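Local coordinates for capsular polysaccharide export system protein KpsC (Thermosulfurimonas dismutans, PDB 6MGB) that transfers Kdo as a beta-2,4 Kdo transferase, probably from CMP-Kdo, in building the glycolipid that carries Gram-negative capsules, at residues E157-I162 / A195-K200; E190-A195 / R241-S246. One frame throughout, in Å; residues are numbered along the deposited sequence. Where two conformers were deposited one is given.

Contact 1 of 2, residues E157-I162 / A195-K200. With C5P (cytidine-5'-monophosphate), chain D.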
ATOM      1  N   GLU A 157     -28.581   4.857   5.217  1.00 41.68           N
ATOM      2  CA  GLU A 157     -27.537   4.161   5.958  1.00 41.32           C
ATOM      3  C   GLU A 157     -26.897   3.097   5.075  1.00 39.90           C
ATOM      4  O   GLU A 157     -27.595   2.313   4.424  1.00 33.88           O
ATOM      5  CB  GLU A 157     -28.113   3.524   7.223  1.00 42.06           C
ATOM      6  CG  GLU A 157     -27.058   2.967   8.168  1.00 41.64           C
ATOM      7  CD  GLU A 157     -27.651   2.136   9.292  1.00 50.39           C
ATOM      8  OE1 GLU A 157     -28.895   2.086   9.409  1.00 45.71           O
ATOM      9  OE2 GLU A 157     -26.873   1.530  10.058  1.00 53.30           O
ATOM     10  N   ARG A 158     -25.567   3.069   5.054  1.00 37.00           N
ATOM     11  CA  ARG A 158     -24.843   2.157   4.180  1.00 36.45           C
ATOM     12  C   ARG A 158     -23.396   2.059   4.642  1.00 29.81           C
ATOM     13  O   ARG A 158     -22.838   3.017   5.184  1.00 34.15           O
ATOM     14  CB  ARG A 158     -24.902   2.628   2.723  1.00 36.56           C
ATOM     15  CG  ARG A 158     -24.402   4.050   2.544  1.00 34.25           C
ATOM     16  CD  ARG A 158     -24.370   4.488   1.091  1.00 39.99           C
ATOM     17  NE  ARG A 158     -24.012   5.902   0.992  1.00 45.23           N
ATOM     18  CZ  ARG A 158     -24.870   6.897   0.780  1.00 46.03           C
ATOM     19  NH1 ARG A 158     -26.167   6.660   0.616  1.00 39.57           N
ATOM     20  NH2 ARG A 158     -24.425   8.144   0.722  1.00 49.31           N
ATOM     21  N   VAL A 159     -22.795   0.890   4.411  1.00 28.30           N
ATOM     22  CA  VAL A 159     -21.392   0.648   4.718  1.00 34.43           C
ATOM     23  C   VAL A 159     -20.718   0.083   3.474  1.00 25.92           C
ATOM     24  O   VAL A 159     -21.372  -0.403   2.550  1.00 27.69           O
ATOM     25  CB  VAL A 159     -21.208  -0.307   5.918  1.00 32.66           C
ATOM     26  CG1 VAL A 159     -21.949   0.225   7.138  1.00 31.14           C
ATOM     27  CG2 VAL A 159     -21.684  -1.715   5.578  1.00 39.87           C
ATOM     28  N   LEU A 160     -19.387   0.146   3.463  1.00 29.80           N
ATOM     29  CA  LEU A 160     -18.591  -0.276   2.319  1.00 26.64           C
ATOM     30  C   LEU A 160     -17.618  -1.369   2.739  1.00 24.78           C
ATOM     31  O   LEU A 160     -16.891  -1.213   3.726  1.00 23.95           O
ATOM     32  CB  LEU A 160     -17.817   0.902   1.717  1.00 26.17           C
ATOM     33  CG  LEU A 160     -17.011   0.581   0.455  1.00 26.63           C
ATOM     34  CD1 LEU A 160     -17.929   0.166  -0.686  1.00 27.37           C
ATOM     35  CD2 LEU A 160     -16.155   1.769   0.046  1.00 31.77           C
ATOM     36  N   LEU A 161     -17.609  -2.466   1.986  1.00 27.25           N
ATOM     37  CA  LEU A 161     -16.640  -3.542   2.153  1.00 29.79           C
ATOM     38  C   LEU A 161     -15.644  -3.485   1.001  1.00 21.52           C
ATOM     39  O   LEU A 161     -16.044  -3.371  -0.162  1.00 25.93           O
ATOM     40  CB  LEU A 161     -17.334  -4.909   2.190  1.00 26.75           C
ATOM     41  CG  LEU A 161     -18.012  -5.340   3.496  1.00 31.12           C
ATOM     42  CD1 LEU A 161     -18.883  -4.241   4.088  1.00 33.91           C
ATOM     43  CD2 LEU A 161     -18.840  -6.591   3.251  1.00 39.50           C
ATOM     44  N   ILE A 162     -14.357  -3.562   1.328  1.00 24.84           N
ATOM     45  CA  ILE A 162     -13.286  -3.479   0.340  0.50 23.60           C
ATOM     46  C   ILE A 162     -12.863  -4.896  -0.024  1.00 22.69           C
ATOM     47  O   ILE A 162     -12.477  -5.683   0.847  1.00 23.94           O
ATOM     48  CB  ILE A 162     -12.096  -2.663   0.871  0.50 25.85           C
ATOM     49  CG1 ILE A 162     -12.542  -1.235   1.205  0.50 30.59           C
ATOM     50  CG2 ILE A 162     -10.955  -2.646  -0.152  0.50 22.87           C
ATOM     51  CD1 ILE A 162     -11.486  -0.399   1.897  0.50 30.62           C
ATOM     52  N   ALA A 195     -28.578  -1.175   7.399  1.00 45.44           N
ATOM     53  CA  ALA A 195     -27.784  -0.485   6.395  1.00 38.04           C
ATOM     54  C   ALA A 195     -27.771  -1.249   5.078  1.00 35.58           C
ATOM     55  O   ALA A 195     -27.915  -2.473   5.043  1.00 37.84           O
ATOM     56  CB  ALA A 195     -26.346  -0.295   6.883  1.00 40.54           C
ATOM     57  N   GLU A 196     -27.598  -0.505   3.989  1.00 31.25           N
ATOM     58  CA  GLU A 196     -27.275  -1.105   2.705  1.00 35.97           C
ATOM     59  C   GLU A 196     -25.812  -1.527   2.700  1.00 37.77           C
ATOM     60  O   GLU A 196     -24.958  -0.849   3.276  1.00 34.52           O
ATOM     61  CB  GLU A 196     -27.540  -0.120   1.567  1.00 37.87           C
ATOM     62  CG  GLU A 196     -28.991   0.323   1.459  1.00 51.01           C
ATOM     63  CD  GLU A 196     -29.265   1.132   0.206  1.00 54.59           C
ATOM     64  OE1 GLU A 196     -28.442   2.007  -0.134  1.00 64.63           O
ATOM     65  OE2 GLU A 196     -30.305   0.887  -0.442  1.00 62.21           O
ATOM     66  N   ILE A 197     -25.527  -2.651   2.051  1.00 33.09           N
ATOM     67  CA  ILE A 197     -24.187  -3.226   2.025  1.00 28.42           C
ATOM     68  C   ILE A 197     -23.642  -3.091   0.610  1.00 26.77           C
ATOM     69  O   ILE A 197     -24.242  -3.598  -0.344  1.00 32.31           O
ATOM     70  CB  ILE A 197     -24.189  -4.695   2.476  1.00 31.98           C
ATOM     71  CG1 ILE A 197     -24.826  -4.832   3.866  1.00 47.85           C
ATOM     72  CG2 ILE A 197     -22.772  -5.257   2.469  1.00 28.80           C
ATOM     73  CD1 ILE A 197     -24.195  -3.964   4.941  1.00 41.36           C
ATOM     74  N   TYR A 198     -22.508  -2.408   0.479  1.00 27.39           N
ATOM     75  CA  TYR A 198     -21.812  -2.269  -0.791  1.00 25.91           C
ATOM     76  C   TYR A 198     -20.455  -2.958  -0.721  1.00 32.73           C
ATOM     77  O   TYR A 198     -19.756  -2.873   0.293  1.00 24.79           O
ATOM     78  CB  TYR A 198     -21.621  -0.796  -1.161  1.00 26.99           C
ATOM     79  CG  TYR A 198     -22.902  -0.079  -1.515  1.00 27.22           C
ATOM     80  CD1 TYR A 198     -23.712   0.465  -0.529  1.00 31.48           C
ATOM     81  CD2 TYR A 198     -23.296   0.066  -2.840  1.00 26.39           C
ATOM     82  CE1 TYR A 198     -24.883   1.126  -0.849  1.00 31.83           C
ATOM     83  CE2 TYR A 198     -24.465   0.724  -3.169  1.00 31.64           C
ATOM     84  CZ  TYR A 198     -25.253   1.254  -2.169  1.00 32.51           C
ATOM     85  OH  TYR A 198     -26.420   1.910  -2.489  1.00 44.30           O
ATOM     86  N   VAL A 199     -20.096  -3.639  -1.806  1.00 30.62           N
ATOM     87  CA  VAL A 199     -18.798  -4.286  -1.959  1.00 26.26           C
ATOM     88  C   VAL A 199     -18.108  -3.666  -3.164  1.00 24.40           C
ATOM     89  O   VAL A 199     -18.673  -3.647  -4.264  1.00 31.79           O
ATOM     90  CB  VAL A 199     -18.938  -5.810  -2.138  1.00 30.61           C
ATOM     91  CG1 VAL A 199     -17.586  -6.450  -2.435  1.00 43.24           C
ATOM     92  CG2 VAL A 199     -19.567  -6.439  -0.906  1.00 30.57           C
ATOM     93  N   LYS A 200     -16.889  -3.171  -2.963  1.00 24.26           N
ATOM     94  CA  LYS A 200     -16.108  -2.567  -4.038  1.00 23.89           C
ATOM     95  C   LYS A 200     -15.092  -3.591  -4.532  1.00 24.35           C
ATOM     96  O   LYS A 200     -14.185  -3.985  -3.791  1.00 22.44           O
ATOM     97  CB  LYS A 200     -15.418  -1.287  -3.572  1.00 27.80           C
ATOM     98  CG  LYS A 200     -14.507  -0.652  -4.623  1.00 34.98           C
ATOM     99  CD  LYS A 200     -15.215  -0.510  -5.967  1.00 36.31           C
ATOM    100  CE  LYS A 200     -14.417   0.326  -6.954  1.00 51.27           C
ATOM    101  NZ  LYS A 200     -13.017  -0.156  -7.108  1.00 37.15           N
TER
HETATM  102  O3P C5P D 403      -3.822  -2.820  -1.265  1.00 28.48           O
HETATM  103  P   C5P D 403      -4.664  -3.064  -2.497  1.00 23.36           P
HETATM  104  O1P C5P D 403      -5.903  -3.857  -2.097  1.00 25.25           O
HETATM  105  O2P C5P D 403      -4.017  -3.741  -3.690  1.00 24.71           O
HETATM  106  O5' C5P D 403      -5.165  -1.629  -2.962  1.00 28.26           O
HETATM  107  C5' C5P D 403      -4.365  -0.794  -3.786  1.00 26.06           C
HETATM  108  C4' C5P D 403      -5.125   0.445  -4.184  1.00 25.17           C
HETATM  109  O4' C5P D 403      -6.137   0.088  -5.161  1.00 26.94           O
HETATM  110  C3' C5P D 403      -5.907   1.119  -3.064  1.00 27.41           C
HETATM  111  O3' C5P D 403      -5.107   1.999  -2.294  1.00 26.76           O
HETATM  112  C2' C5P D 403      -7.034   1.824  -3.809  1.00 27.54           C
HETATM  113  O2' C5P D 403      -6.595   3.060  -4.356  1.00 27.00           O
HETATM  114  C1' C5P D 403      -7.310   0.846  -4.952  1.00 29.63           C
HETATM  115  N1  C5P D 403      -8.418  -0.085  -4.631  1.00 25.33           N
HETATM  116  C2  C5P D 403      -9.789   0.148  -5.186  1.00 31.77           C
HETATM  117  N3  C5P D 403     -10.906  -0.805  -4.853  1.00 28.07           N
HETATM  118  C4  C5P D 403     -10.662  -1.961  -3.996  1.00 24.42           C
HETATM  119  C5  C5P D 403      -9.297  -2.193  -3.444  1.00 23.07           C
HETATM  120  C6  C5P D 403      -8.182  -1.240  -3.777  1.00 21.83           C
HETATM  121  O2  C5P D 403      -9.992   1.082  -5.881  1.00 29.72           O
HETATM  122  N4  C5P D 403     -11.745  -2.884  -3.671  1.00 27.17           N
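Strands 158-162 and 196-200 are parallel neighbours in the six-stranded sheet of the nucleotide-binding half of a GT-B-type glycosyltransferase, and their C-terminal ends reach the bound CMP. Five backbone hydrogen bonds join them: Glu196 N to Glu157 O, Val159 N to Glu196 O, Tyr198 N to Val159 O, Leu161 N to Tyr198 O (2.8 Å) and Lys200 N to Leu161 O, the last almost straight at 170°. On one face Val159 and Ile197 run side by side, and Val159 CG2 presses on Ile197 CD1 at 3.4 Å, tighter than usual for two methyl groups. Leu161 CB meets Val199 CG2 farther along this face. On the opposite face, which also carries Arg158 and Lys200, Leu160 CD1 lies against Tyr198 CB at 3.8 Å, the two side chains at about a right angle. The Tyr198 ring turns its edge to Arg158, whose CB and CD both sit 3.9 Å from Tyr198 CE1; the guanidinium plane stands 87° from the ring, and Arg158 carries it on to the carbonyls of Thr153 and His238. At the ligand, Lys200 has CG anti to its own N (chi1 176°) and bends at chi2 and chi4, which brings Lys200 NZ to N3 of C5P at 3.2 Å. A weak bond runs from the same amine to cytosine O2, and cytosine N4 gives another weak one to Lys200 O. Strand 241-244 pairs with the far edge of 158-162, strand 224-226 with that of 196-200, and helix 232-236 covers Leu160 and Lys200.

Contact 2 of 2, residues E190-A195 / R241-S246; sequences EENPGA and RIYTVS
Asn192, the first residue beyond helix 180-191, reaches with both ends of its amide to Arg241 and Tyr243, two residues on the same side of strand 241-244. The buried part is firm. Asn192 ND2 donates to Tyr243 OH at 2.8 Å, the hydroxyl lying in the amide plane and the ring standing at 89° to it. A second bond from Asn192 ND2, to Ala188 O in the last turn of the helix, helps fix the rotation of the amide. On its other side Asn192 OD1 accepts from Arg241 NH1 at 3.0 Å, the donor tilted 22° from the carbonyl plane. With an alanine in place of Asn192, Tyr243 OH would probably lose its amide donor and, between these segments, Arg241 NH1 would be left to the weak bond with Glu191. That bond belongs to the looser, solvent side: Glu191 OE2 is 3.4 Å from Arg241 NH1, a long salt bridge with the carboxylate and guanidinium planes 52° apart. Glu191 CG lies 3.6 Å from Tyr243 OH, and the bend at chi2 turns the carboxylate to Arg241. Arg241 has a stronger partner in Glu259, which pairs with NE from strand 259-262. Past Asn192 the chain folds into a type I turn ending at Ala195, closed by Ala195 N to Asn192 O. The contact thus joins the C-terminal end of helix 180-191 to strand 241-244, with Met184 and Ala188 of that helix also lying on Tyr243, and strand 158-162 beside it.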
ATOM      1  N   GLU A 190     -24.171  -8.385  10.621  1.00 34.18           N
ATOM      2  CA  GLU A 190     -24.680  -8.457  11.985  1.00 44.19           C
ATOM      3  C   GLU A 190     -24.620  -7.100  12.673  1.00 38.59           C
ATOM      4  O   GLU A 190     -25.506  -6.760  13.464  1.00 39.03           O
ATOM      5  CB  GLU A 190     -23.891  -9.496  12.780  1.00 39.76           C
ATOM      6  CG  GLU A 190     -24.426  -9.739  14.175  1.00 41.51           C
ATOM      7  CD  GLU A 190     -23.713 -10.874  14.879  1.00 38.14           C
ATOM      8  OE1 GLU A 190     -22.748 -10.596  15.621  1.00 46.14           O
ATOM      9  OE2 GLU A 190     -24.109 -12.042  14.681  1.00 38.83           O
ATOM     10  N   GLU A 191     -23.584  -6.313  12.386  1.00 42.81           N
ATOM     11  CA  GLU A 191     -23.406  -5.030  13.052  1.00 44.99           C
ATOM     12  C   GLU A 191     -24.266  -3.923  12.459  1.00 46.21           C
ATOM     13  O   GLU A 191     -24.563  -2.949  13.159  1.00 41.70           O
ATOM     14  CB  GLU A 191     -21.932  -4.619  12.994  1.00 48.70           C
ATOM     15  CG  GLU A 191     -21.663  -3.178  13.398  1.00 63.35           C
ATOM     16  CD  GLU A 191     -22.175  -2.853  14.790  1.00 71.16           C
ATOM     17  OE1 GLU A 191     -22.356  -3.792  15.594  1.00 75.67           O
ATOM     18  OE2 GLU A 191     -22.392  -1.657  15.081  1.00 65.59           O
ATOM     19  N   ASN A 192     -24.679  -4.045  11.200  1.00 40.64           N
ATOM     20  CA  ASN A 192     -25.388  -2.977  10.492  1.00 36.20           C
ATOM     21  C   ASN A 192     -26.692  -3.516   9.915  1.00 38.19           C
ATOM     22  O   ASN A 192     -26.901  -3.508   8.698  1.00 43.90           O
ATOM     23  CB  ASN A 192     -24.499  -2.386   9.400  1.00 40.60           C
ATOM     24  CG  ASN A 192     -23.132  -1.976   9.920  1.00 37.00           C
ATOM     25  OD1 ASN A 192     -22.951  -0.868  10.425  1.00 33.62           O
ATOM     26  ND2 ASN A 192     -22.160  -2.874   9.799  1.00 37.73           N
ATOM     27  N   PRO A 193     -27.602  -3.984  10.772  1.00 40.97           N
ATOM     28  CA  PRO A 193     -28.834  -4.609  10.260  1.00 51.48           C
ATOM     29  C   PRO A 193     -29.663  -3.702   9.367  1.00 44.54           C
ATOM     30  O   PRO A 193     -30.295  -4.190   8.423  1.00 48.23           O
ATOM     31  CB  PRO A 193     -29.593  -4.986  11.542  1.00 47.13           C
ATOM     32  CG  PRO A 193     -28.990  -4.139  12.623  1.00 51.51           C
ATOM     33  CD  PRO A 193     -27.555  -3.978  12.244  1.00 46.04           C
ATOM     34  N   GLY A 194     -29.683  -2.398   9.630  1.00 54.42           N
ATOM     35  CA  GLY A 194     -30.505  -1.487   8.864  1.00 57.48           C
ATOM     36  C   GLY A 194     -29.826  -0.823   7.689  1.00 51.97           C
ATOM     37  O   GLY A 194     -30.444   0.014   7.024  1.00 55.72           O
ATOM     38  N   ALA A 195     -28.578  -1.175   7.399  1.00 45.44           N
ATOM     39  CA  ALA A 195     -27.784  -0.485   6.395  1.00 38.04           C
ATOM     40  C   ALA A 195     -27.771  -1.249   5.078  1.00 35.58           C
ATOM     41  O   ALA A 195     -27.915  -2.473   5.043  1.00 37.84           O
ATOM     42  CB  ALA A 195     -26.346  -0.295   6.883  1.00 40.54           C
ATOM     43  N   ARG A 241     -18.341   4.342   7.418  1.00 28.39           N
ATOM     44  CA  ARG A 241     -17.765   3.141   8.008  1.00 29.61           C
ATOM     45  C   ARG A 241     -17.282   2.217   6.901  1.00 26.65           C
ATOM     46  O   ARG A 241     -18.052   1.870   5.998  1.00 26.50           O
ATOM     47  CB  ARG A 241     -18.800   2.436   8.891  1.00 30.55           C
ATOM     48  CG  ARG A 241     -18.347   1.114   9.472  1.00 38.66           C
ATOM     49  CD  ARG A 241     -19.376   0.581  10.454  1.00 46.41           C
ATOM     50  NE  ARG A 241     -19.356   1.305  11.722  1.00 38.92           N
ATOM     51  CZ  ARG A 241     -20.231   1.120  12.706  1.00 47.33           C
ATOM     52  NH1 ARG A 241     -21.210   0.235  12.574  1.00 45.24           N
ATOM     53  NH2 ARG A 241     -20.129   1.823  13.825  1.00 43.63           N
ATOM     54  N   ILE A 242     -16.015   1.813   6.977  1.00 25.85           N
ATOM     55  CA  ILE A 242     -15.377   0.991   5.955  1.00 27.02           C
ATOM     56  C   ILE A 242     -14.908  -0.309   6.592  1.00 27.60           C
ATOM     57  O   ILE A 242     -14.411  -0.313   7.724  1.00 27.66           O
ATOM     58  CB  ILE A 242     -14.187   1.725   5.299  1.00 43.68           C
ATOM     59  CG1 ILE A 242     -14.579   3.149   4.893  1.00 53.81           C
ATOM     60  CG2 ILE A 242     -13.679   0.952   4.093  1.00 40.72           C
ATOM     61  CD1 ILE A 242     -15.755   3.234   3.941  1.00 36.44           C
ATOM     62  N   TYR A 243     -15.063  -1.409   5.858  1.00 26.02           N
ATOM     63  CA  TYR A 243     -14.597  -2.725   6.279  1.00 24.79           C
ATOM     64  C   TYR A 243     -13.503  -3.199   5.333  1.00 27.84           C
ATOM     65  O   TYR A 243     -13.678  -3.162   4.111  1.00 27.56           O
ATOM     66  CB  TYR A 243     -15.742  -3.740   6.291  1.00 26.69           C
ATOM     67  CG  TYR A 243     -16.740  -3.556   7.412  1.00 26.22           C
ATOM     68  CD1 TYR A 243     -17.723  -2.578   7.341  1.00 28.14           C
ATOM     69  CD2 TYR A 243     -16.712  -4.376   8.533  1.00 35.06           C
ATOM     70  CE1 TYR A 243     -18.640  -2.412   8.361  1.00 29.87           C
ATOM     71  CE2 TYR A 243     -17.626  -4.218   9.556  1.00 36.87           C
ATOM     72  CZ  TYR A 243     -18.587  -3.237   9.465  1.00 36.31           C
ATOM     73  OH  TYR A 243     -19.496  -3.080  10.484  1.00 35.42           O
ATOM     74  N   THR A 244     -12.381  -3.650   5.897  1.00 24.64           N
ATOM     75  CA  THR A 244     -11.255  -4.111   5.095  1.00 29.30           C
ATOM     76  C   THR A 244     -10.486  -5.181   5.857  1.00 26.19           C
ATOM     77  O   THR A 244     -10.484  -5.207   7.091  1.00 26.75           O
ATOM     78  CB  THR A 244     -10.310  -2.955   4.728  1.00 28.89           C
ATOM     79  OG1 THR A 244      -9.360  -3.397   3.751  1.00 24.33           O
ATOM     80  CG2 THR A 244      -9.566  -2.439   5.960  1.00 25.13           C
ATOM     81  N   VAL A 245      -9.834  -6.065   5.104  1.00 20.92           N
ATOM     82  CA  VAL A 245      -8.922  -7.049   5.678  1.00 23.66           C
ATOM     83  C   VAL A 245      -7.545  -6.410   5.783  1.00 29.79           C
ATOM     84  O   VAL A 245      -7.029  -6.200   6.887  1.00 22.96           O
ATOM     85  CB  VAL A 245      -8.873  -8.343   4.839  1.00 27.14           C
ATOM     86  CG1 VAL A 245      -7.806  -9.293   5.384  1.00 23.47           C
ATOM     87  CG2 VAL A 245     -10.233  -9.029   4.828  1.00 27.43           C
ATOM     88  N   SER A 246      -6.942  -6.082   4.628  1.00 25.35           N
ATOM     89  CA  SER A 246      -5.593  -5.524   4.629  1.00 27.74           C
ATOM     90  C   SER A 246      -5.320  -4.580   3.459  1.00 23.34           C
ATOM     91  O   SER A 246      -4.147  -4.311   3.167  1.00 24.32           O
ATOM     92  CB  SER A 246      -4.556  -6.656   4.592  1.00 24.32           C
ATOM     93  OG  SER A 246      -4.660  -7.392   3.384  1.00 23.56           O
TER

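In the fold
Contacts 1 and 2 lie about 7 Å apart, centre to centre, and both reach the same parallel sheet, on the same side of the chain's centre. Their segments alternate along the chain: 157-162, then 190-195 running into 195-200 through the shared Ala195, and last 241-246. Strand 158-162 is paired with 196-200 on one edge and 241-244 on the other; Leu160 O and Ile162 N probably bond to Tyr243 N and O. Helix 180-191 lies in the crossover between strands 158-162 and 196-200. Contact 1 pairs the two strands of that beta-alpha-beta unit, and contact 2 fixes its helix end against strand 241-244; CMP binds at the C-terminal ends of the strands.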